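Local atomic coordinates of phospho-2-dehydro-3-deoxyheptonate aldolase/chorismate mutase (PDB entry 2D8D), a protein that probably converts chorismate to prephenate with this N-terminal chorismate mutase domain, the full-length enzyme probably also having 3-deoxy-7-phosphoheptulonate synthase activity. Residues 8-11 with 12-15; 26-29 with 30-33; 47-50 with 51-55; 64-67 with 68-71. One frame throughout, in Å; residues are numbered along the deposited sequence.

Contact 1 (8-11 with 12-15); sequences LRKE and VDRV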
ATOM      1  N   LEU B   8     -13.300  -3.642  15.091  1.00  6.76           N
ATOM      2  CA  LEU B   8     -12.851  -2.941  13.896  1.00  6.37           C
ATOM      3  C   LEU B   8     -11.330  -2.824  13.872  1.00  6.58           C
ATOM      4  O   LEU B   8     -10.713  -2.918  12.809  1.00  6.76           O
ATOM      5  CB  LEU B   8     -13.501  -1.557  13.822  1.00  7.19           C
ATOM      6  CG  LEU B   8     -14.968  -1.591  13.373  1.00  7.77           C
ATOM      7  CD1 LEU B   8     -15.675  -0.310  13.772  1.00  8.23           C
ATOM      8  CD2 LEU B   8     -15.028  -1.804  11.865  1.00  8.49           C
ATOM      9  N   ARG B   9     -10.725  -2.627  15.041  1.00  6.73           N
ATOM     10  CA  ARG B   9      -9.270  -2.531  15.115  1.00  7.35           C
ATOM     11  C   ARG B   9      -8.641  -3.849  14.672  1.00  6.94           C
ATOM     12  O   ARG B   9      -7.596  -3.863  14.024  1.00  6.97           O
ATOM     13  CB  ARG B   9      -8.828  -2.173  16.538  1.00  8.94           C
ATOM     14  CG  ARG B   9      -8.986  -0.693  16.870  1.00 13.10           C
ATOM     15  CD  ARG B   9      -8.901  -0.431  18.368  1.00 16.90           C
ATOM     16  NE  ARG B   9      -7.624  -0.844  18.945  1.00 20.59           N
ATOM     17  CZ  ARG B   9      -6.745  -0.011  19.497  1.00 20.75           C
ATOM     18  NH1 ARG B   9      -6.998   1.290  19.546  1.00 20.45           N
ATOM     19  NH2 ARG B   9      -5.617  -0.481  20.009  1.00 23.37           N
ATOM     20  N   LYS B  10      -9.279  -4.962  15.017  1.00  7.05           N
ATOM     21  CA  LYS B  10      -8.773  -6.263  14.604  1.00  7.41           C
ATOM     22  C   LYS B  10      -8.894  -6.408  13.087  1.00  6.35           C
ATOM     23  O   LYS B  10      -8.037  -7.018  12.449  1.00  6.74           O
ATOM     24  CB  LYS B  10      -9.526  -7.382  15.323  1.00  9.36           C
ATOM     25  CG  LYS B  10      -9.072  -7.572  16.768  1.00 14.41           C
ATOM     26  CD  LYS B  10      -7.610  -8.009  16.831  1.00 20.17           C
ATOM     27  CE  LYS B  10      -6.726  -6.978  17.522  1.00 22.18           C
ATOM     28  NZ  LYS B  10      -6.972  -6.900  18.990  1.00 24.23           N
ATOM     29  N   GLU B  11      -9.952  -5.850  12.506  1.00  6.23           N
ATOM     30  CA  GLU B  11     -10.105  -5.910  11.059  1.00  6.17           C
ATOM     31  C   GLU B  11      -8.989  -5.080  10.419  1.00  5.62           C
ATOM     32  O   GLU B  11      -8.417  -5.472   9.404  1.00  6.12           O
ATOM     33  CB  GLU B  11     -11.463  -5.358  10.625  1.00  7.16           C
ATOM     34  CG  GLU B  11     -12.676  -6.155  11.100  1.00  7.14           C
ATOM     35  CD  GLU B  11     -12.633  -7.624  10.704  1.00  9.20           C
ATOM     36  OE1 GLU B  11     -11.990  -7.970   9.690  1.00 12.17           O
ATOM     37  OE2 GLU B  11     -13.265  -8.440  11.407  1.00  9.48           O
ATOM     38  N   VAL B  12      -8.683  -3.926  11.006  1.00  5.44           N
ATOM     39  CA  VAL B  12      -7.617  -3.081  10.478  1.00  5.94           C
ATOM     40  C   VAL B  12      -6.277  -3.828  10.551  1.00  5.49           C
ATOM     41  O   VAL B  12      -5.468  -3.740   9.623  1.00  5.82           O
ATOM     42  CB  VAL B  12      -7.532  -1.733  11.240  1.00  5.65           C
ATOM     43  CG1 VAL B  12      -6.269  -0.978  10.840  1.00  7.32           C
ATOM     44  CG2 VAL B  12      -8.766  -0.888  10.934  1.00  7.00           C
ATOM     45  N   ASP B  13      -6.045  -4.573  11.633  1.00  5.83           N
ATOM     46  CA  ASP B  13      -4.803  -5.342  11.755  1.00  6.67           C
ATOM     47  C   ASP B  13      -4.722  -6.362  10.617  1.00  5.76           C
ATOM     48  O   ASP B  13      -3.671  -6.534  10.004  1.00  6.21           O
ATOM     49  CB  ASP B  13      -4.731  -6.103  13.085  1.00  7.33           C
ATOM     50  CG  ASP B  13      -4.586  -5.196  14.295  1.00  7.45           C
ATOM     51  OD1 ASP B  13      -4.141  -4.035  14.164  1.00  7.89           O
ATOM     52  OD2 ASP B  13      -4.909  -5.667  15.406  1.00  9.84           O
ATOM     53  N   ARG B  14      -5.829  -7.053  10.358  1.00  5.43           N
ATOM     54  CA  ARG B  14      -5.876  -8.041   9.287  1.00  6.12           C
ATOM     55  C   ARG B  14      -5.563  -7.398   7.942  1.00  5.64           C
ATOM     56  O   ARG B  14      -4.767  -7.920   7.160  1.00  5.60           O
ATOM     57  CB  ARG B  14      -7.259  -8.699   9.228  1.00  6.81           C
ATOM     58  CG  ARG B  14      -7.481  -9.568   7.988  1.00  9.30           C
ATOM     59  CD  ARG B  14      -8.890 -10.140   7.941  1.00 10.26           C
ATOM     60  NE  ARG B  14      -9.916  -9.099   7.897  1.00 10.04           N
ATOM     61  CZ  ARG B  14     -10.236  -8.385   6.822  1.00  9.90           C
ATOM     62  NH1 ARG B  14      -9.617  -8.582   5.665  1.00 12.46           N
ATOM     63  NH2 ARG B  14     -11.189  -7.469   6.908  1.00 10.88           N
ATOM     64  N   VAL B  15      -6.201  -6.265   7.674  1.00  4.90           N
ATOM     65  CA  VAL B  15      -5.992  -5.562   6.424  1.00  6.32           C
ATOM     66  C   VAL B  15      -4.554  -5.051   6.318  1.00  5.22           C
ATOM     67  O   VAL B  15      -3.940  -5.145   5.255  1.00  5.52           O
ATOM     68  CB  VAL B  15      -7.014  -4.415   6.275  1.00  6.54           C
ATOM     69  CG1 VAL B  15      -6.672  -3.553   5.074  1.00  9.49           C
ATOM     70  CG2 VAL B  15      -8.416  -5.003   6.108  1.00  7.69           C
TER

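Contact 2 (26-29 with 30-33); sequences RGRL and VQEI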
ATOM      1  N   ARG B  26       4.640  -7.529  -4.454  1.00  8.39           N
ATOM      2  CA  ARG B  26       4.906  -6.579  -5.529  1.00  8.24           C
ATOM      3  C   ARG B  26       6.408  -6.329  -5.588  1.00  8.48           C
ATOM      4  O   ARG B  26       6.990  -6.209  -6.668  1.00  8.89           O
ATOM      5  CB  ARG B  26       4.182  -5.252  -5.281  1.00  8.04           C
ATOM      6  CG  ARG B  26       4.180  -4.334  -6.488  1.00  9.07           C
ATOM      7  CD  ARG B  26       3.548  -2.986  -6.186  1.00  9.84           C
ATOM      8  NE  ARG B  26       3.308  -2.242  -7.417  1.00  9.93           N
ATOM      9  CZ  ARG B  26       4.251  -1.633  -8.129  1.00 10.09           C
ATOM     10  NH1 ARG B  26       5.517  -1.657  -7.735  1.00 11.05           N
ATOM     11  NH2 ARG B  26       3.928  -1.021  -9.260  1.00 13.43           N
ATOM     12  N   GLY B  27       7.027  -6.245  -4.418  1.00  8.62           N
ATOM     13  CA  GLY B  27       8.455  -6.014  -4.358  1.00  9.31           C
ATOM     14  C   GLY B  27       9.243  -7.120  -5.032  1.00  9.06           C
ATOM     15  O   GLY B  27      10.197  -6.853  -5.770  1.00  9.55           O
ATOM     16  N   ARG B  28       8.859  -8.368  -4.790  1.00  8.51           N
ATOM     17  CA  ARG B  28       9.569  -9.480  -5.406  1.00  8.42           C
ATOM     18  C   ARG B  28       9.383  -9.472  -6.921  1.00  7.80           C
ATOM     19  O   ARG B  28      10.309  -9.802  -7.663  1.00  8.91           O
ATOM     20  CB  ARG B  28       9.101 -10.813  -4.819  1.00  9.63           C
ATOM     21  CG  ARG B  28       9.411 -10.984  -3.334  1.00 12.19           C
ATOM     22  CD  ARG B  28       9.282 -12.441  -2.915  1.00 14.14           C
ATOM     23  NE  ARG B  28       7.965 -12.986  -3.234  1.00 16.20           N
ATOM     24  CZ  ARG B  28       6.869 -12.771  -2.512  1.00 16.25           C
ATOM     25  NH1 ARG B  28       6.925 -12.026  -1.415  1.00 15.97           N
ATOM     26  NH2 ARG B  28       5.715 -13.297  -2.894  1.00 16.99           N
ATOM     27  N   LEU B  29       8.199  -9.086  -7.386  1.00  7.98           N
ATOM     28  CA  LEU B  29       7.937  -9.033  -8.818  1.00  8.01           C
ATOM     29  C   LEU B  29       8.797  -7.975  -9.498  1.00  7.99           C
ATOM     30  O   LEU B  29       9.394  -8.225 -10.549  1.00  8.28           O
ATOM     31  CB  LEU B  29       6.460  -8.735  -9.079  1.00  8.85           C
ATOM     32  CG  LEU B  29       5.483  -9.880  -8.818  1.00  8.95           C
ATOM     33  CD1 LEU B  29       4.059  -9.355  -8.865  1.00 10.66           C
ATOM     34  CD2 LEU B  29       5.688 -10.979  -9.853  1.00 12.10           C
ATOM     35  N   VAL B  30       8.862  -6.789  -8.908  1.00  8.55           N
ATOM     36  CA  VAL B  30       9.660  -5.724  -9.491  1.00  9.57           C
ATOM     37  C   VAL B  30      11.143  -6.072  -9.418  1.00 10.06           C
ATOM     38  O   VAL B  30      11.919  -5.660 -10.278  1.00  9.98           O
ATOM     39  CB  VAL B  30       9.376  -4.376  -8.803  1.00 12.26           C
ATOM     40  CG1 VAL B  30       8.002  -3.868  -9.213  1.00 14.82           C
ATOM     41  CG2 VAL B  30       9.426  -4.543  -7.310  1.00 16.95           C
ATOM     42  N   GLN B  31      11.543  -6.838  -8.406  1.00  9.49           N
ATOM     43  CA  GLN B  31      12.938  -7.258  -8.305  1.00  9.73           C
ATOM     44  C   GLN B  31      13.260  -8.142  -9.507  1.00  8.83           C
ATOM     45  O   GLN B  31      14.328  -8.037 -10.110  1.00  9.18           O
ATOM     46  CB  GLN B  31      13.175  -8.065  -7.030  1.00 12.19           C
ATOM     47  CG  GLN B  31      13.196  -7.260  -5.750  1.00 15.19           C
ATOM     48  CD  GLN B  31      13.525  -8.124  -4.551  1.00 14.16           C
ATOM     49  OE1 GLN B  31      12.810  -9.077  -4.246  1.00 17.63           O
ATOM     50  NE2 GLN B  31      14.619  -7.801  -3.869  1.00 15.61           N
ATOM     51  N   GLU B  32      12.323  -9.021  -9.846  1.00  8.12           N
ATOM     52  CA  GLU B  32      12.506  -9.926 -10.970  1.00  8.63           C
ATOM     53  C   GLU B  32      12.572  -9.140 -12.274  1.00  8.00           C
ATOM     54  O   GLU B  32      13.394  -9.433 -13.145  1.00  8.51           O
ATOM     55  CB  GLU B  32      11.362 -10.938 -11.022  1.00 10.90           C
ATOM     56  CG  GLU B  32      11.733 -12.245 -11.692  1.00 15.36           C
ATOM     57  CD  GLU B  32      10.613 -13.257 -11.637  1.00 15.79           C
ATOM     58  OE1 GLU B  32       9.920 -13.315 -10.599  1.00 17.68           O
ATOM     59  OE2 GLU B  32      10.436 -14.001 -12.622  1.00 18.74           O
ATOM     60  N   ILE B  33      11.701  -8.146 -12.415  1.00  7.35           N
ATOM     61  CA  ILE B  33      11.697  -7.318 -13.613  1.00  7.69           C
ATOM     62  C   ILE B  33      13.030  -6.575 -13.704  1.00  7.17           C
ATOM     63  O   ILE B  33      13.643  -6.506 -14.770  1.00  7.71           O
ATOM     64  CB  ILE B  33      10.540  -6.289 -13.578  1.00  7.83           C
ATOM     65  CG1 ILE B  33       9.196  -7.010 -13.736  1.00  8.10           C
ATOM     66  CG2 ILE B  33      10.738  -5.243 -14.667  1.00  9.06           C
ATOM     67  CD1 ILE B  33       7.987  -6.132 -13.469  1.00  9.07           C
TER

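Contact 3 (47-50 with 51-55); sequences PKRE and EEMLA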
ATOM      1  N   PRO B  47       8.558   6.152 -16.744  1.00 10.34           N
ATOM      2  CA  PRO B  47       7.434   7.030 -16.409  1.00 10.75           C
ATOM      3  C   PRO B  47       6.155   6.755 -17.197  1.00  9.58           C
ATOM      4  O   PRO B  47       5.059   7.020 -16.707  1.00  9.85           O
ATOM      5  CB  PRO B  47       7.999   8.428 -16.658  1.00 11.77           C
ATOM      6  CG  PRO B  47       9.020   8.198 -17.729  1.00 12.28           C
ATOM      7  CD  PRO B  47       9.692   6.925 -17.279  1.00 11.34           C
ATOM      8  N   LYS B  48       6.283   6.237 -18.412  1.00  9.01           N
ATOM      9  CA  LYS B  48       5.096   5.929 -19.202  1.00  9.40           C
ATOM     10  C   LYS B  48       4.316   4.832 -18.486  1.00  9.34           C
ATOM     11  O   LYS B  48       3.099   4.923 -18.322  1.00  9.11           O
ATOM     12  CB  LYS B  48       5.480   5.455 -20.604  1.00 12.03           C
ATOM     13  CG  LYS B  48       4.289   4.976 -21.429  1.00 11.46           C
ATOM     14  CD  LYS B  48       4.720   4.545 -22.812  1.00 14.67           C
ATOM     15  CE  LYS B  48       3.554   4.110 -23.690  1.00 16.42           C
ATOM     16  NZ  LYS B  48       2.974   2.808 -23.260  1.00 18.70           N
ATOM     17  N   ARG B  49       5.034   3.798 -18.059  1.00  9.15           N
ATOM     18  CA  ARG B  49       4.433   2.674 -17.346  1.00  8.14           C
ATOM     19  C   ARG B  49       3.823   3.140 -16.025  1.00  8.46           C
ATOM     20  O   ARG B  49       2.712   2.743 -15.668  1.00  8.63           O
ATOM     21  CB  ARG B  49       5.504   1.604 -17.108  1.00 10.07           C
ATOM     22  CG  ARG B  49       5.153   0.519 -16.105  1.00 10.34           C
ATOM     23  CD  ARG B  49       3.944  -0.314 -16.501  1.00 10.66           C
ATOM     24  NE  ARG B  49       3.813  -1.443 -15.585  1.00 10.63           N
ATOM     25  CZ  ARG B  49       2.729  -2.195 -15.444  1.00 10.40           C
ATOM     26  NH1 ARG B  49       1.641  -1.956 -16.164  1.00 10.91           N
ATOM     27  NH2 ARG B  49       2.731  -3.188 -14.564  1.00 11.11           N
ATOM     28  N   GLU B  50       4.542   3.992 -15.303  1.00  8.24           N
ATOM     29  CA  GLU B  50       4.035   4.492 -14.035  1.00  9.08           C
ATOM     30  C   GLU B  50       2.729   5.258 -14.227  1.00  8.37           C
ATOM     31  O   GLU B  50       1.774   5.069 -13.473  1.00  8.20           O
ATOM     32  CB  GLU B  50       5.087   5.376 -13.359  1.00 10.33           C
ATOM     33  CG  GLU B  50       6.186   4.576 -12.663  1.00 16.37           C
ATOM     34  CD  GLU B  50       7.242   5.449 -12.012  1.00 18.44           C
ATOM     35  OE1 GLU B  50       6.926   6.601 -11.650  1.00 22.50           O
ATOM     36  OE2 GLU B  50       8.386   4.976 -11.848  1.00 22.71           O
ATOM     37  N   GLU B  51       2.684   6.113 -15.242  1.00  8.45           N
ATOM     38  CA  GLU B  51       1.481   6.883 -15.515  1.00  8.83           C
ATOM     39  C   GLU B  51       0.318   5.985 -15.939  1.00  7.78           C
ATOM     40  O   GLU B  51      -0.840   6.262 -15.625  1.00  7.89           O
ATOM     41  CB  GLU B  51       1.773   7.931 -16.589  1.00 10.68           C
ATOM     42  CG  GLU B  51       2.569   9.119 -16.068  1.00 15.99           C
ATOM     43  CD  GLU B  51       3.108  10.006 -17.171  1.00 18.25           C
ATOM     44  OE1 GLU B  51       2.424  10.165 -18.203  1.00 22.66           O
ATOM     45  OE2 GLU B  51       4.213  10.561 -16.999  1.00 21.98           O
ATOM     46  N   GLU B  52       0.620   4.907 -16.652  1.00  7.70           N
ATOM     47  CA  GLU B  52      -0.429   3.989 -17.073  1.00  8.66           C
ATOM     48  C   GLU B  52      -1.023   3.284 -15.859  1.00  7.21           C
ATOM     49  O   GLU B  52      -2.236   3.098 -15.782  1.00  7.45           O
ATOM     50  CB  GLU B  52       0.126   2.983 -18.080  1.00  9.43           C
ATOM     51  CG  GLU B  52       0.622   3.677 -19.336  1.00 14.05           C
ATOM     52  CD  GLU B  52       1.242   2.738 -20.339  1.00 14.19           C
ATOM     53  OE1 GLU B  52       1.898   1.763 -19.920  1.00 14.36           O
ATOM     54  OE2 GLU B  52       1.089   2.994 -21.553  1.00 15.75           O
ATOM     55  N   MET B  53      -0.184   2.906 -14.899  1.00  7.26           N
ATOM     56  CA  MET B  53      -0.688   2.248 -13.697  1.00  7.37           C
ATOM     57  C   MET B  53      -1.539   3.232 -12.891  1.00  7.27           C
ATOM     58  O   MET B  53      -2.618   2.884 -12.407  1.00  7.50           O
ATOM     59  CB  MET B  53       0.472   1.714 -12.848  1.00  7.54           C
ATOM     60  CG  MET B  53       1.242   0.592 -13.537  1.00  7.97           C
ATOM     61  SD  MET B  53       2.507  -0.197 -12.522  1.00  8.64           S
ATOM     62  CE  MET B  53       3.742   1.081 -12.468  1.00  9.77           C
ATOM     63  N   LEU B  54      -1.063   4.465 -12.759  1.00  7.27           N
ATOM     64  CA  LEU B  54      -1.809   5.472 -12.015  1.00  8.20           C
ATOM     65  C   LEU B  54      -3.155   5.743 -12.680  1.00  7.60           C
ATOM     66  O   LEU B  54      -4.151   6.004 -12.001  1.00  8.92           O
ATOM     67  CB  LEU B  54      -1.008   6.773 -11.920  1.00  9.11           C
ATOM     68  CG  LEU B  54       0.269   6.721 -11.077  1.00  9.69           C
ATOM     69  CD1 LEU B  54       0.993   8.048 -11.187  1.00 11.70           C
ATOM     70  CD2 LEU B  54      -0.069   6.414  -9.624  1.00 10.39           C
ATOM     71  N   ALA B  55      -3.184   5.667 -14.008  1.00  8.41           N
ATOM     72  CA  ALA B  55      -4.409   5.912 -14.755  1.00  7.89           C
ATOM     73  C   ALA B  55      -5.488   4.870 -14.484  1.00  7.83           C
ATOM     74  O   ALA B  55      -6.633   5.228 -14.208  1.00  8.41           O
ATOM     75  CB  ALA B  55      -4.112   5.987 -16.251  1.00  9.74           C
TER
HETATM   76  O   HOH W   1       3.953   0.644 -21.502  1.00 30.37           O
HETATM   77  O   HOH W   2       1.104  -0.395 -18.549  1.00 14.42           O

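Contact 4 (64-67 with 68-71); sequences PFPD and ETIR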
ATOM      1  N   PRO B  64     -13.160   4.893  -0.271  1.00 10.70           N
ATOM      2  CA  PRO B  64     -13.416   6.309   0.015  1.00 11.12           C
ATOM      3  C   PRO B  64     -12.286   7.308  -0.224  1.00 12.12           C
ATOM      4  O   PRO B  64     -12.503   8.514  -0.115  1.00 12.94           O
ATOM      5  CB  PRO B  64     -13.840   6.277   1.475  1.00 11.94           C
ATOM      6  CG  PRO B  64     -12.938   5.214   2.027  1.00 12.57           C
ATOM      7  CD  PRO B  64     -13.035   4.125   0.981  1.00 11.82           C
ATOM      8  N   PHE B  65     -11.084   6.836  -0.534  1.00 11.66           N
ATOM      9  CA  PHE B  65      -9.980   7.761  -0.771  1.00 12.34           C
ATOM     10  C   PHE B  65     -10.161   8.536  -2.066  1.00 13.25           C
ATOM     11  O   PHE B  65     -10.636   7.991  -3.064  1.00 13.06           O
ATOM     12  CB  PHE B  65      -8.643   7.023  -0.838  1.00 13.23           C
ATOM     13  CG  PHE B  65      -8.209   6.434   0.467  1.00 13.20           C
ATOM     14  CD1 PHE B  65      -8.174   5.057   0.642  1.00 13.59           C
ATOM     15  CD2 PHE B  65      -7.832   7.257   1.524  1.00 14.57           C
ATOM     16  CE1 PHE B  65      -7.770   4.503   1.854  1.00 14.29           C
ATOM     17  CE2 PHE B  65      -7.427   6.714   2.740  1.00 16.37           C
ATOM     18  CZ  PHE B  65      -7.395   5.334   2.905  1.00 15.49           C
ATOM     19  N   PRO B  66      -9.804   9.829  -2.064  1.00 13.43           N
ATOM     20  CA  PRO B  66      -9.947  10.615  -3.291  1.00 14.12           C
ATOM     21  C   PRO B  66      -8.918  10.109  -4.300  1.00 13.38           C
ATOM     22  O   PRO B  66      -7.895   9.538  -3.914  1.00 11.59           O
ATOM     23  CB  PRO B  66      -9.642  12.038  -2.829  1.00 15.31           C
ATOM     24  CG  PRO B  66     -10.060  12.032  -1.392  1.00 16.18           C
ATOM     25  CD  PRO B  66      -9.529  10.704  -0.912  1.00 13.47           C
ATOM     26  N   ASP B  67      -9.185  10.311  -5.584  1.00 12.53           N
ATOM     27  CA  ASP B  67      -8.265   9.869  -6.626  1.00 12.37           C
ATOM     28  C   ASP B  67      -6.844  10.374  -6.388  1.00 12.43           C
ATOM     29  O   ASP B  67      -5.880   9.641  -6.595  1.00 11.31           O
ATOM     30  CB  ASP B  67      -8.735  10.347  -8.002  1.00 13.38           C
ATOM     31  CG  ASP B  67      -9.993   9.644  -8.472  1.00 13.64           C
ATOM     32  OD1 ASP B  67     -10.442   8.691  -7.802  1.00 14.16           O
ATOM     33  OD2 ASP B  67     -10.533  10.043  -9.526  1.00 14.68           O
ATOM     34  N   GLU B  68      -6.722  11.627  -5.958  1.00 13.05           N
ATOM     35  CA  GLU B  68      -5.418  12.237  -5.706  1.00 14.32           C
ATOM     36  C   GLU B  68      -4.651  11.482  -4.625  1.00 12.85           C
ATOM     37  O   GLU B  68      -3.429  11.352  -4.700  1.00 13.54           O
ATOM     38  CB  GLU B  68      -5.597  13.705  -5.296  1.00 17.48           C
ATOM     39  CG  GLU B  68      -4.317  14.540  -5.280  1.00 23.07           C
ATOM     40  CD  GLU B  68      -3.370  14.168  -4.154  1.00 25.84           C
ATOM     41  OE1 GLU B  68      -3.822  14.115  -2.989  1.00 28.69           O
ATOM     42  OE2 GLU B  68      -2.172  13.938  -4.429  1.00 28.29           O
ATOM     43  N   THR B  69      -5.373  10.994  -3.620  1.00 12.51           N
ATOM     44  CA  THR B  69      -4.755  10.244  -2.530  1.00 13.16           C
ATOM     45  C   THR B  69      -4.261   8.894  -3.049  1.00 10.69           C
ATOM     46  O   THR B  69      -3.153   8.466  -2.726  1.00 10.05           O
ATOM     47  CB  THR B  69      -5.750  10.013  -1.374  1.00 15.10           C
ATOM     48  OG1 THR B  69      -6.122  11.274  -0.803  1.00 18.33           O
ATOM     49  CG2 THR B  69      -5.123   9.141  -0.293  1.00 17.45           C
ATOM     50  N   ILE B  70      -5.089   8.229  -3.851  1.00  9.62           N
ATOM     51  CA  ILE B  70      -4.701   6.947  -4.423  1.00 10.15           C
ATOM     52  C   ILE B  70      -3.448   7.158  -5.272  1.00 10.08           C
ATOM     53  O   ILE B  70      -2.500   6.376  -5.212  1.00  9.72           O
ATOM     54  CB  ILE B  70      -5.843   6.359  -5.294  1.00 10.33           C
ATOM     55  CG1 ILE B  70      -7.009   5.929  -4.397  1.00 10.63           C
ATOM     56  CG2 ILE B  70      -5.331   5.191  -6.128  1.00 10.72           C
ATOM     57  CD1 ILE B  70      -6.627   4.954  -3.291  1.00 11.86           C
ATOM     58  N   ARG B  71      -3.440   8.234  -6.053  1.00 10.33           N
ATOM     59  CA  ARG B  71      -2.297   8.549  -6.900  1.00 11.18           C
ATOM     60  C   ARG B  71      -1.046   8.763  -6.044  1.00 10.91           C
ATOM     61  O   ARG B  71       0.022   8.240  -6.349  1.00 11.07           O
ATOM     62  CB  ARG B  71      -2.594   9.806  -7.721  1.00 13.44           C
ATOM     63  CG  ARG B  71      -1.496  10.218  -8.685  1.00 18.11           C
ATOM     64  CD  ARG B  71      -1.884  11.490  -9.425  1.00 19.99           C
ATOM     65  NE  ARG B  71      -3.086  11.302 -10.231  1.00 21.90           N
ATOM     66  CZ  ARG B  71      -3.122  10.630 -11.378  1.00 22.43           C
ATOM     67  NH1 ARG B  71      -2.017  10.080 -11.864  1.00 24.47           N
ATOM     68  NH2 ARG B  71      -4.265  10.504 -12.036  1.00 24.70           N
TER

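Contact 1 (8-11 with 12-15)
Glu11 and Arg14, one helical turn apart, lie side by side and point the same way, joined by a salt bridge in which a single carboxylate oxygen does all the accepting. Glu11 OE1 takes Arg14 NH2 at 2.9 Å and Arg14 NE at 3.0 Å, a side-on grip in the plane of the guanidinium, while the carboxylate is turned 53° against that plane. The bend of Arg14 at its third torsion (chi3 61°) swings the NE edge back toward Glu11, whose own chain folds at chi2 (-55°) to bring OE1 forward. Arg14 NH1 also pairs with Glu18 of its own helix, and NH2 with Glu25 of the second subunit, surrounding the charge with carboxylates. Lys10, bent at three torsions, crosses Asp13 and brings CE to 3.1 Å from Asp13 OD2, but its charged NZ stays 4.3 Å from that oxygen, beyond salt-bridge distance. Asp13 instead directs OD1 across the dimer, to Tyr56 and Arg49 of the second subunit. Underneath runs regular helical bonding, with Val15 N 2.9 Å from Glu11 O. This turn belongs to the long helix 4-40, and its Val12 and Leu8 pack on Arg26 and Ile33 in the same helix of the second subunit.

Contact 2 (26-29 with 30-33)
The guanidinium of Arg26 meets Val30 obliquely, with Arg26 NH1 3.6 Å from Val30 CG1. A nearly straight chain puts it there: CG leaves opposite the backbone N (chi1 -168°) and the methylenes stay extended to NE, carrying the head out from the helix, with NH1 beside the CG1 methyl of Val30. Its NE is bonded to Asn16 of the second subunit, which helps to fix how the group is turned. The other pair of flat groups is Arg28 and Gln31, whose guanidinium and amide planes stand 74° apart. They meet through the aliphatic part of the arginine, Arg28 CG coming to 4.0 Å from Gln31 OE1, and the same oxygen lies 3.5 Å from Arg28 CA. The backbone beneath is ordinary alpha-helix: Val30 N binds Arg26 O at 3.0 Å and Ile33 N binds Leu29 O at 3.0 Å. Arg26 also touches Ile77 and Phe78 of helix 67-84, while Ile33 packs on Leu8 of the second subunit. A long first helix with one side buried against both its own chain and the partner chain is characteristic of the all-helical, intertwined dimer of AroQ-type (type II) chorismate mutases.

Contact 3 (47-50 with 51-55)
Glu52 gathers three partners on its carboxylate, one of them Lys48 one turn earlier. Glu52 OE2 receives Lys48 NZ in a salt bridge of 2.5 Å, unusually short and of uncertain exact length, met on the syn side but 34° out of the carboxylate plane. Glu52 OE1 accepts from two waters. One water O lies 2.8 Å from Glu52 OE1 and also takes a bond from Lys48 NZ; the other water O, 2.7 Å from Glu52 OE1, is in turn bonded by Arg49 NH1. The lysine chain is extended until its last torsion (chi4 -71°), which turns NZ in toward the glutamate. Arg49 folds at chi2 (62°), and its side chain crosses that of Met53 at about a right angle, the sulfur lying over one face of the guanidinium, offset toward the rim; Arg49 CZ is 3.5 Å from Met53 SD. The bridging water sits at the edge, in the guanidinium plane, and Asp13 of the second subunit forms a salt bridge with the same head. These are the first turns of helix 47-60, where Asp46 OD1 accepts from Arg49 N; Met53 and Leu54 pack inward against helix 67-84. The links probably favour ionised Glu52, its charge balanced directly by Lys48 and, through water, by Arg49.

Contact 4 (64-67 with 68-71)
Phe65 packs on the first turn of helix 67-84 through its CB and the ring carbon CD2: Phe65 CB lies 3.8 Å from Ile70 CD1, and Phe65 CD2 lies 3.8 Å from Thr69 CG2. Both methyls approach the ring obliquely. Thr69 places CG2 opposite its backbone N, while OG1 lies opposite the carbonyl carbon, beside the backbone N (chi1 -64°); its methyl thus goes to the phenylalanine and OG1 comes to 3.5 Å from Pro66 CD. This side is covered further by the second subunit, with Ser81 against Phe65, Ala80 against Thr69 and Leu20 against Ile70. Pro66 is the N-cap residue, marking where the loop after helix 47-60 turns into helix 67-84; its carbonyl starts the helical bonding, accepting from Ile70 N at 3.1 Å, almost straight on, and from Thr69 N at 2.9 Å in a weak, strongly bent bond. Arg71 N follows with Asp67 O, also at 2.9 Å. The outer side is looser. Asp67 and Glu68 are exposed and touch across the junction mainly through the backbone and their CB atoms. Asp67 OD1 turns back to Asn61 in the loop, and Glu68, bent at chi2, carries its carboxylate away toward a long, weak ion pair with Lys72.

The four contacts follow one another along a chain of three helices. Contacts 1 and 2 share helix 4-40, their centres about 27 Å apart and their nearest atoms about 13 Å apart. Contact 3 opens helix 47-60 and contact 4 opens helix 67-84. Contact 2 touches contact 3 where Arg26 NH2 lies 3.7 Å from Met53 SD, and contact 3 touches contact 4 through Leu54 CB, 3.5 Å from Arg71 NH1. Contact 1 stands apart, about 31 Å from contact 3 between centres, on the far side of the chain's centre. Yet residues of contact 1 meet contacts 2 and 3 of the partner chain: the intertwined dimer brings together what the single chain separates.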